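PDB 6OHB: guanine deaminase from Escherichia coli, which catalyses the zinc-dependent hydrolytic deamination of guanine to xanthine and ammonia, the single step from guanine to xanthine in purine degradation. Local coordinates for residues V79-H84 with A368-L373; T137-G142 with R162-K167; T232-H237 with K270-A275; V322-D327 with L337-E342. One frame throughout, in Å; residues are numbered along the deposited sequence.

Contact 1 of 4, residues V79-H84 with A368-L373; sequences VDTHIH and AKSLGL. With ZN (zinc ion), chain E.
Leu371, just past the end of helix 365-370, meets Val79 and Thr81 on strand 73-84. Its CB bond already points at the strand. CG, anti to the carbonyl carbon (chi1 -62°), comes to rest 3.8 Å from Thr81 CG2. The two branches then part: Leu371 CD1 runs alongside Val79 in the opposite sense and touches Val79 CG1 at 3.7 Å, while Leu371 CD2 stays over the threonine, 3.9 Å from Thr81 CG2. Gly372 follows with positive phi in a Schellman motif, its N bonded to Lys369 O and Leu373 N to Ala368 O. In the amidohydrolase barrel this helix end packs into the interior, with Leu371 also touching Leu139, against the first strand, whose C-terminal end carries the HxH pair: His82 NE2 and His84 NE2 bind the zinc ion, along with His237 and Asp327. The Thr81 methyl also meets a polar neighbour, Ser370 OG, at 3.5 Å. That hydroxyl turns back to Gly367 O and takes a hydrogen bond from a water 2.8 Å from Ser370 OG, which makes a weak link to Thr81 OG1. Nearer the helix start, Val79 CG2 lies 4.4 Å from Ala368 CB.

Contact 2 of 4, residues T137-G142 with R162-K167; sequences TALVFG and RMIAGK
Leu139 and Ile164 meet through two chi1 settings: CG of Leu139 stands anti to its own N (chi1 166°), and in Ile164 CG1 lies beside N (chi1 -41°), which leaves CG2 opposite the amide nitrogen. The methyls Leu139 CD1 and Ile164 CG2 thus touch at 3.7 Å on the face that also carries Phe141. On the other face Val140 CG2 lies across the Met163 chain, 4.0 Å from Met163 CG, and Val140 CB sits 4.1 Å from Ala165 CB; Leu152 of helix 146-158 packs on both Val140 and Ala165. The backbones join as parallel strands, 10° apart in direction. Ile164 N donates to Ala138 O at 2.9 Å, and Val140 N returns a bond of 2.7 Å to Ile164 O. Farther on the pairing slackens, and the bond from Gly142 N to Gly166 O, 3.1 Å long, is weak and bent. From the Leu139 face Phe141 points in among the rings of His82, His84, His235 and His237, near the zinc ion. Strand 135-141, helix 146-158 and strand 164-169 form a beta-alpha-beta unit of the TIM barrel typical of amidohydrolases.

Contact 3 of 4, residues T232-H237 with K270-A275; sequences TWVHTH and KNCVFA. With ZN (zinc ion), chain E.
Trp233 and Asn271 form the stacked pair of this contact. The indole and amide planes are only 5° apart, with Asn271 ND2 3.4 Å above the ring plane and displaced toward its rim, 3.5 Å from Trp233 CZ2. Asn271 CB makes a CH-pi contact over the five-membered ring, 3.6 Å from its centroid. The indole is fixed from its edge as well, since Trp233 NE1 donates to Leu371 O. Four backbone hydrogen bonds then stitch the strands in parallel register: Val234 N to Asn271 O, Val273 N to Val234 O, Thr236 N to Val273 O and Ala275 N to Thr236 O, all nearly straight. They join neighbouring strands of the amidohydrolase barrel wall, with His237 at the end that faces the metal. Apolar contacts lie mostly on the Val234 face, where Val234 CB meets Cys272 SG at 3.8 Å and Thr236 CG2 touches Phe274 CD1 at 3.5 Å. With Thr236 OG1 opposite N (chi1 -169°), the methyl turns to Phe274 and the hydroxyl to Pro208 O. On the barrel-inner face His235 is hydrogen-bonded to His82, while His237, whose CD2 lies 3.8 Å from Ala275 CB, binds the zinc ion through NE2 at 2.0 Å.

Contact 4 of 4, residues V322-D327 with L337-E342; sequences VGMGTD and LQTLNE. With ZN (zinc ion), chain E.
Thr339, on the helix side facing the strand, meets three residues of segment 322-327. Its methyl CG2 touches Met324 CE at 3.8 Å and lies 3.7 Å from Gly325 O, while Thr339 OG1 is 3.5 Å from Thr326 CG2, the two threonine side chains crossing at about a right angle. On the next residue, Leu340 CD2 packs against Met324 CG at 3.8 Å. Met324 manages both because its chain folds at chi2 (-60°) and chi3 (-56°), which leaves CG beside the leucine and carries the methyl to the threonine. No hydrogen bond crosses here; the polar ends look elsewhere. Thr339 OG1 bonds to Asn335 O within its own helix region, and Thr326 OG1 bonds to Asp80 OD2 on strand 73-84. Farther out, Leu362 of helix 356-363 packs on Met324, and Ala359 and Ala363 on Leu340, while at the outer side of the helix Asn341 reaches Tyr304 of the second subunit. Just past Thr326 comes Asp327, which grips the zinc ion through both carboxylate oxygens, OD1 and OD2, each 2.2 Å from the metal. A metal-binding aspartate just past the last barrel strand is the hallmark of the amidohydrolase active site, here on a strand packed against the barrel's following helix.

All four contacts belong to the amidohydrolase barrel, and contact 1 closes the long loop within which contacts 2, 3 and 4 follow one another in series. Strand 73-84 adjoins strand 135-141, so contacts 1 and 2 meet on neighbouring strands of the barrel wall, their centres about 9 Å apart; contact 3 is equally near contact 1. Contact 4 lies on the other flank of strand 73-84, its centre about 11 Å from that of contact 1, about 16 Å from contact 2 and about 17 Å from contact 3. Contacts 1, 3 and 4 supply the zinc ligands: His82 and His84, His237, and Asp327. Residues far apart in sequence thus converge on one metal at the barrel's mouth, with Phe141 of contact 2 alongside.

Contact 1 of 4, residues V79-H84 with A368-L373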
# COMPACT_ATOMS: atom_id res chain seq x y z
N VAL A 79 -2.66 -10.40 -15.23
CA VAL A 79 -3.31 -9.70 -16.33
C VAL A 79 -3.69 -8.31 -15.84
O VAL A 79 -4.57 -8.17 -14.97
CB VAL A 79 -4.55 -10.47 -16.83
CG1 VAL A 79 -5.20 -9.71 -17.98
CG2 VAL A 79 -4.16 -11.89 -17.26
N ASP A 80 -3.05 -7.29 -16.41
CA ASP A 80 -3.25 -5.89 -16.04
C ASP A 80 -4.13 -5.23 -17.10
O ASP A 80 -3.68 -4.98 -18.22
CB ASP A 80 -1.90 -5.19 -15.94
CG ASP A 80 -1.97 -3.86 -15.21
OD1 ASP A 80 -3.05 -3.22 -15.21
OD2 ASP A 80 -0.94 -3.45 -14.64
N THR A 81 -5.37 -4.91 -16.74
CA THR A 81 -6.36 -4.52 -17.74
C THR A 81 -6.44 -3.01 -18.01
O THR A 81 -7.26 -2.61 -18.85
CB THR A 81 -7.75 -5.03 -17.35
OG1 THR A 81 -8.15 -4.46 -16.09
CG2 THR A 81 -7.76 -6.55 -17.26
N HIS A 82 -5.61 -2.18 -17.38
CA HIS A 82 -5.54 -0.76 -17.74
C HIS A 82 -4.25 -0.18 -17.19
O HIS A 82 -4.08 -0.08 -15.97
CB HIS A 82 -6.76 0.01 -17.22
CG HIS A 82 -6.72 1.48 -17.54
ND1 HIS A 82 -6.92 1.97 -18.81
CD2 HIS A 82 -6.51 2.56 -16.75
CE1 HIS A 82 -6.84 3.29 -18.79
NE2 HIS A 82 -6.59 3.67 -17.55
N ILE A 83 -3.35 0.21 -18.08
CA ILE A 83 -2.07 0.80 -17.68
C ILE A 83 -1.62 1.74 -18.79
O ILE A 83 -1.85 1.47 -19.98
CB ILE A 83 -1.03 -0.29 -17.35
CG1 ILE A 83 0.29 0.32 -16.89
CG2 ILE A 83 -0.84 -1.24 -18.54
CD1 ILE A 83 1.27 -0.69 -16.34
N HIS A 84 -1.02 2.87 -18.41
CA HIS A 84 -0.56 3.89 -19.35
C HIS A 84 0.96 3.75 -19.51
O HIS A 84 1.71 3.97 -18.56
CB HIS A 84 -0.94 5.29 -18.86
CG HIS A 84 -2.42 5.57 -18.78
ND1 HIS A 84 -3.08 6.36 -19.70
CD2 HIS A 84 -3.35 5.22 -17.86
CE1 HIS A 84 -4.36 6.46 -19.37
NE2 HIS A 84 -4.55 5.77 -18.27
N ALA A 368 -8.11 -12.22 -17.69
CA ALA A 368 -8.09 -12.69 -19.07
C ALA A 368 -9.50 -12.73 -19.65
O ALA A 368 -9.71 -12.37 -20.81
CB ALA A 368 -7.44 -14.08 -19.15
N LYS A 369 -10.47 -13.16 -18.85
CA LYS A 369 -11.86 -13.21 -19.29
C LYS A 369 -12.39 -11.81 -19.61
O LYS A 369 -13.09 -11.63 -20.61
CB LYS A 369 -12.72 -13.87 -18.22
CG LYS A 369 -14.21 -13.75 -18.45
CD LYS A 369 -14.69 -14.81 -19.41
CE LYS A 369 -16.20 -14.94 -19.32
NZ LYS A 369 -16.67 -14.87 -17.90
N SER A 370 -12.07 -10.82 -18.77
CA SER A 370 -12.51 -9.46 -19.06
C SER A 370 -11.90 -8.95 -20.36
O SER A 370 -12.53 -8.15 -21.06
CB SER A 370 -12.17 -8.52 -17.90
OG SER A 370 -10.84 -8.02 -18.02
N LEU A 371 -10.70 -9.41 -20.70
CA LEU A 371 -10.07 -9.05 -21.96
C LEU A 371 -10.45 -9.99 -23.10
O LEU A 371 -9.97 -9.80 -24.22
CB LEU A 371 -8.55 -9.02 -21.80
CG LEU A 371 -8.05 -7.98 -20.79
CD1 LEU A 371 -6.53 -7.85 -20.83
CD2 LEU A 371 -8.71 -6.62 -21.03
N GLY A 372 -11.28 -11.00 -22.84
CA GLY A 372 -11.64 -11.97 -23.86
C GLY A 372 -10.51 -12.86 -24.30
O GLY A 372 -10.47 -13.29 -25.46
N LEU A 373 -9.57 -13.17 -23.41
CA LEU A 373 -8.42 -14.01 -23.73
C LEU A 373 -8.35 -15.26 -22.87
O LEU A 373 -7.32 -15.94 -22.87
CB LEU A 373 -7.11 -13.23 -23.59
CG LEU A 373 -6.88 -11.99 -24.46
CD1 LEU A 373 -5.64 -11.25 -23.99
CD2 LEU A 373 -6.74 -12.40 -25.92
ZN ZN E . -6.03 5.54 -17.10
O HOH W 1 -11.01 -5.39 -17.09

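Contact 2 of 4, residues T137-G142 with R162-K167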
# COMPACT_ATOMS: atom_id res chain seq x y z
N THR A 137 0.46 -10.12 -19.40
CA THR A 137 -0.46 -9.59 -20.40
C THR A 137 -1.04 -8.30 -19.87
O THR A 137 -1.49 -8.24 -18.72
CB THR A 137 -1.58 -10.59 -20.70
OG1 THR A 137 -1.07 -11.61 -21.58
CG2 THR A 137 -2.77 -9.90 -21.34
N ALA A 138 -1.02 -7.26 -20.70
CA ALA A 138 -1.54 -5.97 -20.31
C ALA A 138 -2.32 -5.36 -21.46
O ALA A 138 -2.01 -5.57 -22.63
CB ALA A 138 -0.42 -5.01 -19.86
N LEU A 139 -3.36 -4.60 -21.10
CA LEU A 139 -4.06 -3.73 -22.03
C LEU A 139 -3.53 -2.33 -21.76
O LEU A 139 -3.73 -1.78 -20.67
CB LEU A 139 -5.57 -3.83 -21.82
CG LEU A 139 -6.46 -2.76 -22.45
CD1 LEU A 139 -6.27 -2.71 -23.96
CD2 LEU A 139 -7.92 -3.02 -22.09
N VAL A 140 -2.83 -1.76 -22.74
CA VAL A 140 -1.90 -0.66 -22.52
C VAL A 140 -2.37 0.56 -23.30
O VAL A 140 -2.55 0.49 -24.52
CB VAL A 140 -0.47 -1.04 -22.93
CG1 VAL A 140 0.48 0.12 -22.64
CG2 VAL A 140 -0.01 -2.31 -22.23
N PHE A 141 -2.55 1.68 -22.60
CA PHE A 141 -2.70 2.95 -23.28
C PHE A 141 -1.36 3.36 -23.88
O PHE A 141 -0.33 3.35 -23.20
CB PHE A 141 -3.19 4.03 -22.32
CG PHE A 141 -4.62 4.42 -22.53
CD1 PHE A 141 -5.64 3.52 -22.30
CD2 PHE A 141 -4.95 5.71 -22.94
CE1 PHE A 141 -6.96 3.87 -22.48
CE2 PHE A 141 -6.27 6.07 -23.13
CZ PHE A 141 -7.28 5.16 -22.90
N GLY A 142 -1.38 3.71 -25.16
CA GLY A 142 -0.19 4.22 -25.81
C GLY A 142 -0.04 5.73 -25.77
O GLY A 142 -0.40 6.40 -24.79
N ARG A 162 2.14 -11.40 -25.16
CA ARG A 162 0.76 -11.12 -25.54
C ARG A 162 0.34 -9.82 -24.87
O ARG A 162 0.15 -9.77 -23.65
CB ARG A 162 -0.19 -12.25 -25.17
CG ARG A 162 -1.60 -12.02 -25.72
CD ARG A 162 -2.47 -13.27 -25.68
NE ARG A 162 -2.05 -14.29 -26.64
CZ ARG A 162 -2.43 -14.34 -27.91
NH1 ARG A 162 -3.25 -13.42 -28.40
NH2 ARG A 162 -2.00 -15.32 -28.70
N MET A 163 0.18 -8.77 -25.67
CA MET A 163 -0.14 -7.44 -25.17
C MET A 163 -1.16 -6.79 -26.10
O MET A 163 -1.04 -6.89 -27.33
CB MET A 163 1.12 -6.57 -25.08
CG MET A 163 0.85 -5.08 -24.98
SD MET A 163 2.36 -4.10 -24.97
CE MET A 163 3.12 -4.65 -23.44
N ILE A 164 -2.13 -6.10 -25.51
CA ILE A 164 -3.07 -5.28 -26.26
C ILE A 164 -2.69 -3.82 -26.03
O ILE A 164 -2.56 -3.37 -24.89
CB ILE A 164 -4.52 -5.54 -25.81
CG1 ILE A 164 -4.76 -7.03 -25.60
CG2 ILE A 164 -5.50 -4.96 -26.83
CD1 ILE A 164 -6.14 -7.36 -25.08
N ALA A 165 -2.50 -3.09 -27.13
CA ALA A 165 -2.12 -1.69 -27.05
C ALA A 165 -2.70 -0.96 -28.25
O ALA A 165 -3.20 -1.57 -29.20
CB ALA A 165 -0.60 -1.54 -26.99
N GLY A 166 -2.64 0.36 -28.20
CA GLY A 166 -3.15 1.17 -29.29
C GLY A 166 -2.77 2.62 -29.11
O GLY A 166 -2.39 3.06 -28.02
N LYS A 167 -2.88 3.36 -30.21
CA LYS A 167 -2.59 4.79 -30.21
C LYS A 167 -3.74 5.57 -29.60
O LYS A 167 -4.92 5.29 -29.87
CB LYS A 167 -2.33 5.27 -31.64
CG LYS A 167 -2.13 6.76 -31.78
CD LYS A 167 -2.34 7.20 -33.22
CE LYS A 167 -3.50 8.17 -33.34
NZ LYS A 167 -3.25 9.43 -32.60

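Contact 3 of 4, residues T232-H237 with K270-A275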
# COMPACT_ATOMS: atom_id res chain seq x y z
N THR A 232 -10.56 -6.16 -33.29
CA THR A 232 -9.68 -5.36 -32.46
C THR A 232 -10.36 -5.07 -31.12
O THR A 232 -11.55 -5.32 -30.93
CB THR A 232 -9.29 -4.05 -33.14
OG1 THR A 232 -10.48 -3.36 -33.57
CG2 THR A 232 -8.38 -4.30 -34.33
N TRP A 233 -9.59 -4.54 -30.19
CA TRP A 233 -10.15 -4.17 -28.91
C TRP A 233 -10.58 -2.71 -28.93
O TRP A 233 -10.16 -1.92 -29.79
CB TRP A 233 -9.14 -4.44 -27.79
CG TRP A 233 -9.20 -5.85 -27.28
CD1 TRP A 233 -9.59 -6.25 -26.03
CD2 TRP A 233 -8.90 -7.05 -28.01
NE1 TRP A 233 -9.55 -7.62 -25.94
CE2 TRP A 233 -9.13 -8.13 -27.14
CE3 TRP A 233 -8.46 -7.31 -29.31
CZ2 TRP A 233 -8.93 -9.46 -27.53
CZ3 TRP A 233 -8.26 -8.63 -29.70
CH2 TRP A 233 -8.49 -9.69 -28.81
N VAL A 234 -11.44 -2.36 -27.98
CA VAL A 234 -11.79 -0.98 -27.70
C VAL A 234 -11.42 -0.71 -26.25
O VAL A 234 -11.67 -1.55 -25.38
CB VAL A 234 -13.29 -0.70 -27.94
CG1 VAL A 234 -13.65 0.71 -27.50
CG2 VAL A 234 -13.65 -0.93 -29.40
N HIS A 235 -10.81 0.44 -25.98
CA HIS A 235 -10.27 0.71 -24.66
C HIS A 235 -10.40 2.19 -24.36
O HIS A 235 -9.81 3.01 -25.07
CB HIS A 235 -8.80 0.28 -24.60
CG HIS A 235 -8.19 0.38 -23.24
ND1 HIS A 235 -6.83 0.47 -23.04
CD2 HIS A 235 -8.75 0.41 -22.01
CE1 HIS A 235 -6.58 0.54 -21.74
NE2 HIS A 235 -7.73 0.51 -21.10
N THR A 236 -11.15 2.55 -23.31
CA THR A 236 -11.27 3.97 -22.98
C THR A 236 -11.59 4.13 -21.51
O THR A 236 -11.85 3.16 -20.80
CB THR A 236 -12.33 4.64 -23.87
OG1 THR A 236 -12.25 6.06 -23.72
CG2 THR A 236 -13.73 4.17 -23.50
N HIS A 237 -11.59 5.39 -21.04
CA HIS A 237 -11.94 5.72 -19.66
C HIS A 237 -13.44 6.03 -19.58
O HIS A 237 -14.03 6.55 -20.53
CB HIS A 237 -11.13 6.92 -19.16
CG HIS A 237 -9.66 6.64 -18.93
ND1 HIS A 237 -8.71 6.80 -19.92
CD2 HIS A 237 -8.99 6.28 -17.81
CE1 HIS A 237 -7.51 6.52 -19.42
NE2 HIS A 237 -7.66 6.20 -18.14
N LYS A 270 -18.32 -6.90 -26.93
CA LYS A 270 -17.22 -7.78 -26.53
C LYS A 270 -15.88 -7.13 -26.86
O LYS A 270 -15.71 -6.50 -27.91
CB LYS A 270 -17.35 -9.13 -27.23
CG LYS A 270 -18.47 -10.01 -26.68
N ASN A 271 -14.92 -7.31 -25.95
CA ASN A 271 -13.57 -6.74 -26.06
C ASN A 271 -13.60 -5.21 -26.10
O ASN A 271 -12.76 -4.57 -26.74
CB ASN A 271 -12.83 -7.31 -27.28
CG ASN A 271 -12.67 -8.81 -27.20
OD1 ASN A 271 -12.88 -9.42 -26.14
ND2 ASN A 271 -12.30 -9.43 -28.32
N CYS A 272 -14.57 -4.63 -25.41
CA CYS A 272 -14.58 -3.20 -25.13
C CYS A 272 -14.42 -3.01 -23.63
O CYS A 272 -15.26 -3.48 -22.85
CB CYS A 272 -15.87 -2.54 -25.63
SG CYS A 272 -16.29 -2.92 -27.37
N VAL A 273 -13.33 -2.35 -23.22
CA VAL A 273 -12.94 -2.25 -21.82
C VAL A 273 -12.99 -0.78 -21.41
O VAL A 273 -12.32 0.07 -22.02
CB VAL A 273 -11.55 -2.84 -21.56
CG1 VAL A 273 -11.19 -2.73 -20.08
CG2 VAL A 273 -11.50 -4.30 -22.01
N PHE A 274 -13.73 -0.51 -20.34
CA PHE A 274 -13.95 0.83 -19.83
C PHE A 274 -13.28 0.92 -18.46
O PHE A 274 -13.66 0.20 -17.53
CB PHE A 274 -15.44 1.15 -19.75
CG PHE A 274 -16.13 1.07 -21.08
CD1 PHE A 274 -16.07 2.14 -21.97
CD2 PHE A 274 -16.82 -0.07 -21.46
CE1 PHE A 274 -16.70 2.08 -23.20
CE2 PHE A 274 -17.45 -0.14 -22.70
CZ PHE A 274 -17.38 0.93 -23.57
N ALA A 275 -12.30 1.81 -18.35
CA ALA A 275 -11.55 1.99 -17.12
C ALA A 275 -12.33 2.81 -16.11
O ALA A 275 -13.03 3.77 -16.48
CB ALA A 275 -10.21 2.66 -17.42
ZN ZN E . -6.03 5.54 -17.10

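Contact 4 of 4, residues V322-D327 with L337-E342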
# COMPACT_ATOMS: atom_id res chain seq x y z
N VAL A 322 -15.20 -7.96 -14.89
CA VAL A 322 -14.31 -7.00 -14.25
C VAL A 322 -12.90 -7.58 -14.22
O VAL A 322 -12.70 -8.73 -13.83
CB VAL A 322 -14.77 -6.64 -12.82
CG1 VAL A 322 -13.71 -5.82 -12.10
CG2 VAL A 322 -16.08 -5.88 -12.87
N GLY A 323 -11.92 -6.75 -14.60
CA GLY A 323 -10.52 -7.06 -14.41
C GLY A 323 -9.84 -5.94 -13.62
O GLY A 323 -10.42 -4.88 -13.38
N MET A 324 -8.61 -6.21 -13.20
CA MET A 324 -7.83 -5.27 -12.39
C MET A 324 -6.84 -4.49 -13.25
O MET A 324 -6.16 -5.07 -14.09
CB MET A 324 -7.08 -6.00 -11.28
CG MET A 324 -7.94 -6.85 -10.35
SD MET A 324 -9.20 -5.92 -9.46
CE MET A 324 -8.19 -4.68 -8.64
N GLY A 325 -6.76 -3.18 -13.02
CA GLY A 325 -5.78 -2.34 -13.68
C GLY A 325 -5.03 -1.51 -12.66
O GLY A 325 -5.53 -1.20 -11.58
N THR A 326 -3.79 -1.18 -13.00
CA THR A 326 -2.96 -0.34 -12.14
C THR A 326 -3.11 1.19 -12.32
O THR A 326 -2.81 1.92 -11.37
CB THR A 326 -1.48 -0.71 -12.30
OG1 THR A 326 -1.08 -0.57 -13.66
CG2 THR A 326 -1.22 -2.14 -11.84
N ASP A 327 -3.63 1.66 -13.47
CA ASP A 327 -3.50 3.05 -13.97
C ASP A 327 -2.14 3.61 -13.61
O ASP A 327 -2.03 4.69 -13.03
CB ASP A 327 -4.64 4.02 -13.56
CG ASP A 327 -5.12 4.88 -14.80
OD1 ASP A 327 -4.43 4.86 -15.79
OD2 ASP A 327 -6.09 5.61 -14.94
N LEU A 337 -0.23 -7.69 -6.83
CA LEU A 337 -0.55 -8.03 -5.45
C LEU A 337 -0.94 -6.79 -4.66
O LEU A 337 -1.93 -6.78 -3.92
CB LEU A 337 0.64 -8.75 -4.79
CG LEU A 337 1.12 -10.04 -5.46
CD1 LEU A 337 2.38 -10.56 -4.78
CD2 LEU A 337 0.03 -11.10 -5.45
N GLN A 338 -0.16 -5.71 -4.81
CA GLN A 338 -0.48 -4.46 -4.15
C GLN A 338 -1.78 -3.86 -4.68
O GLN A 338 -2.55 -3.26 -3.92
CB GLN A 338 0.69 -3.48 -4.31
CG GLN A 338 1.98 -4.00 -3.71
CD GLN A 338 3.12 -3.01 -3.80
OE1 GLN A 338 3.57 -2.66 -4.89
NE2 GLN A 338 3.59 -2.55 -2.64
N THR A 339 -2.04 -4.01 -5.99
CA THR A 339 -3.31 -3.56 -6.55
C THR A 339 -4.49 -4.26 -5.89
O THR A 339 -5.50 -3.62 -5.56
CB THR A 339 -3.34 -3.78 -8.07
OG1 THR A 339 -2.24 -3.10 -8.67
CG2 THR A 339 -4.63 -3.25 -8.66
N LEU A 340 -4.37 -5.57 -5.67
CA LEU A 340 -5.44 -6.29 -5.01
C LEU A 340 -5.54 -5.90 -3.54
O LEU A 340 -6.64 -5.89 -2.98
CB LEU A 340 -5.23 -7.80 -5.16
CG LEU A 340 -5.28 -8.36 -6.58
CD1 LEU A 340 -4.70 -9.77 -6.60
CD2 LEU A 340 -6.70 -8.34 -7.13
N ASN A 341 -4.41 -5.59 -2.91
CA ASN A 341 -4.47 -5.03 -1.55
C ASN A 341 -5.31 -3.75 -1.51
O ASN A 341 -6.16 -3.57 -0.62
CB ASN A 341 -3.05 -4.76 -1.06
CG ASN A 341 -2.96 -4.69 0.45
OD1 ASN A 341 -3.62 -5.45 1.16
ND2 ASN A 341 -2.15 -3.76 0.95
N GLU A 342 -5.10 -2.86 -2.48
CA GLU A 342 -5.88 -1.62 -2.51
C GLU A 342 -7.35 -1.90 -2.80
O GLU A 342 -8.24 -1.26 -2.22
CB GLU A 342 -5.30 -0.65 -3.54
CG GLU A 342 -3.87 -0.23 -3.26
CD GLU A 342 -3.72 0.58 -1.99
OE1 GLU A 342 -4.55 1.49 -1.76
OE2 GLU A 342 -2.79 0.29 -1.21
ZN ZN E . -6.03 5.54 -17.10